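Long-range contact in flagellar hook-associated protein (Burkholderia pseudomallei, PDB 4UT1), which probably serves as a structural component of the bacterial flagellum, at the junction between hook and filament: residues Ile262-Val267 with Pro275-Pro280. Sequence-based numbering, arbitrary orientation.
Sequences IVSKGV and PTQYLP. With EDO (1,2-ethanediol), chain O.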
loop_
_atom_site.group_PDB
_atom_site.type_symbol
_atom_site.label_atom_id
_atom_site.label_comp_id
_atom_site.label_asym_id
_atom_site.label_seq_id
_atom_site.Cartn_x
_atom_site.Cartn_y
_atom_site.Cartn_z
ATOM N N ILE A 262 2.403 -6.063 24.385
ATOM C CA ILE A 262 2.662 -6.584 25.724
ATOM C C ILE A 262 2.850 -5.442 26.728
ATOM O O ILE A 262 3.487 -4.429 26.429
ATOM C CB ILE A 262 3.908 -7.479 25.735
ATOM C CG1 ILE A 262 3.863 -8.467 24.562
ATOM C CG2 ILE A 262 4.042 -8.192 27.067
ATOM C CD1 ILE A 262 2.654 -9.358 24.567
ATOM N N VAL A 263 2.278 -5.599 27.915
ATOM C CA VAL A 263 2.463 -4.622 28.964
ATOM C C VAL A 263 2.796 -5.338 30.253
ATOM O O VAL A 263 2.536 -6.543 30.400
ATOM C CB VAL A 263 1.206 -3.741 29.181
ATOM C CG1 VAL A 263 0.820 -3.040 27.887
ATOM C CG2 VAL A 263 0.038 -4.571 29.713
ATOM N N SER A 264 3.385 -4.591 31.176
ATOM C CA SER A 264 3.554 -5.079 32.540
ATOM C C SER A 264 2.597 -4.337 33.464
ATOM O O SER A 264 2.399 -3.131 33.324
ATOM C CB SER A 264 4.994 -4.910 33.004
ATOM O OG SER A 264 5.351 -3.542 33.050
ATOM N N LYS A 265 1.995 -5.071 34.394
ATOM C CA LYS A 265 1.004 -4.508 35.298
ATOM C C LYS A 265 1.552 -4.400 36.717
ATOM O O LYS A 265 0.800 -4.174 37.663
ATOM C CB LYS A 265 -0.273 -5.355 35.284
ATOM C CG LYS A 265 -0.860 -5.561 33.891
ATOM C CD LYS A 265 -2.309 -6.030 33.949
ATOM C CE LYS A 265 -3.219 -4.946 34.514
ATOM N NZ LYS A 265 -3.207 -3.705 33.679
ATOM N N GLY A 266 2.868 -4.542 36.855
ATOM C CA GLY A 266 3.512 -4.488 38.159
ATOM C C GLY A 266 3.599 -5.874 38.776
ATOM O O GLY A 266 3.445 -6.876 38.085
ATOM N N VAL A 267 3.844 -5.945 40.080
ATOM C CA VAL A 267 3.904 -7.243 40.747
ATOM C C VAL A 267 2.556 -7.927 40.710
ATOM O O VAL A 267 1.513 -7.272 40.764
ATOM C CB VAL A 267 4.350 -7.125 42.216
ATOM C CG1 VAL A 267 5.770 -6.618 42.293
ATOM C CG2 VAL A 267 3.403 -6.220 42.973
ATOM N N PRO A 275 0.514 2.269 37.189
ATOM C CA PRO A 275 0.291 2.536 35.762
ATOM C C PRO A 275 0.826 1.414 34.879
ATOM O O PRO A 275 1.985 0.991 35.009
ATOM C CB PRO A 275 1.053 3.857 35.512
ATOM C CG PRO A 275 1.895 4.088 36.738
ATOM C CD PRO A 275 1.189 3.390 37.863
ATOM N N THR A 276 -0.059 0.890 34.039
ATOM C CA THR A 276 0.305 -0.101 33.042
ATOM C C THR A 276 1.494 0.397 32.237
ATOM O O THR A 276 1.499 1.536 31.762
ATOM C CB THR A 276 -0.860 -0.390 32.108
ATOM O OG1 THR A 276 -1.246 0.827 31.465
ATOM C CG2 THR A 276 -2.042 -0.925 32.896
ATOM N N GLN A 277 2.514 -0.444 32.123
ATOM C CA GLN A 277 3.730 -0.090 31.410
ATOM C C GLN A 277 3.736 -0.704 30.025
ATOM O O GLN A 277 3.653 -1.924 29.884
ATOM C CB GLN A 277 4.967 -0.554 32.173
ATOM C CG GLN A 277 5.244 0.228 33.424
ATOM C CD GLN A 277 5.095 1.727 33.214
ATOM O OE1 GLN A 277 4.246 2.355 33.840
ATOM N NE2 GLN A 277 5.905 2.300 32.323
ATOM N N TYR A 278 3.839 0.139 29.007
ATOM C CA TYR A 278 3.896 -0.344 27.632
ATOM C C TYR A 278 5.304 -0.757 27.243
ATOM O O TYR A 278 6.161 0.099 27.035
ATOM C CB TYR A 278 3.439 0.722 26.646
ATOM C CG TYR A 278 1.969 1.043 26.630
ATOM C CD1 TYR A 278 1.033 0.115 26.197
ATOM C CD2 TYR A 278 1.524 2.310 26.983
ATOM C CE1 TYR A 278 -0.318 0.428 26.157
ATOM C CE2 TYR A 278 0.188 2.638 26.941
ATOM C CZ TYR A 278 -0.731 1.697 26.531
ATOM O OH TYR A 278 -2.063 2.045 26.501
ATOM N N LEU A 279 5.535 -2.054 27.092
ATOM C CA LEU A 279 6.823 -2.537 26.612
ATOM C C LEU A 279 6.881 -2.483 25.078
ATOM O O LEU A 279 6.055 -3.100 24.401
ATOM C CB LEU A 279 7.071 -3.961 27.100
ATOM C CG LEU A 279 6.692 -4.260 28.553
ATOM C CD1 LEU A 279 6.986 -5.707 28.887
ATOM C CD2 LEU A 279 7.422 -3.329 29.514
ATOM N N PRO A 280 7.856 -1.746 24.525
ATOM C CA PRO A 280 7.996 -1.594 23.069
ATOM C C PRO A 280 8.191 -2.938 22.371
ATOM O O PRO A 280 9.000 -3.731 22.848
ATOM C CB PRO A 280 9.251 -0.729 22.921
ATOM C CG PRO A 280 9.430 -0.070 24.262
ATOM C CD PRO A 280 8.922 -1.048 25.266
HETATM C C1 EDO O . 4.637 0.335 23.248
HETATM O O1 EDO O . 3.614 1.303 22.999
HETATM C C2 EDO O . 4.243 -0.965 22.562
HETATM O O2 EDO O . 3.993 -1.968 23.560
#
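S264 and Q277 form the hydrogen-bonded pair of a short antiparallel ladder, each backbone N-H answering the other's carbonyl. Q277 N gives the straighter bond, 2.9 Å to S264 O at 177°. S264 N reaches Q277 O at 3.0 Å; both donors lie in the plane of the carbonyl they meet. One step along, V263 and Y278 make the non-hydrogen-bonded pair, and beyond it L279 N closes on I262 O at 3.2 Å, tilted from the carbonyl plane. Q277 O also receives a CA-H...O contact from V263 CA.

V263 and Y278 project from the same face with their side chains running alongside each other. With CG1 of V263 anti to the carbonyl carbon (chi1 -57°), that methyl meets the tyrosine ring obliquely at CD1, 3.6 Å away. On the face of S264 and Q277, the serine OG lies 3.1 Å from Q277 CB and is held by a hydrogen bond to Q237 OE1. Bends at chi3 and chi4 of K265 bring NZ over toward the T276 methyl CG2, a close approach without a hydrogen bond. Near L279, a 1,2-ethanediol, probably a remnant of crystallisation, has O2 at a doubtful, very short distance from L279 O; the glycol is hydrogen-bonded to T261 OG1.

L279 leans toward the neighbouring strand, its CG 3.8 Å from I262 O, and it touches Q237 and L284. The ladder is the last hairpin of a six-stranded antiparallel meander: strand 260-265 pairs on its other side with strand 244-252, through backbone bonds of V263 to A249 and K265 to Q247, while 277-278 is the outermost strand within this chain, shortly before helix 287-322.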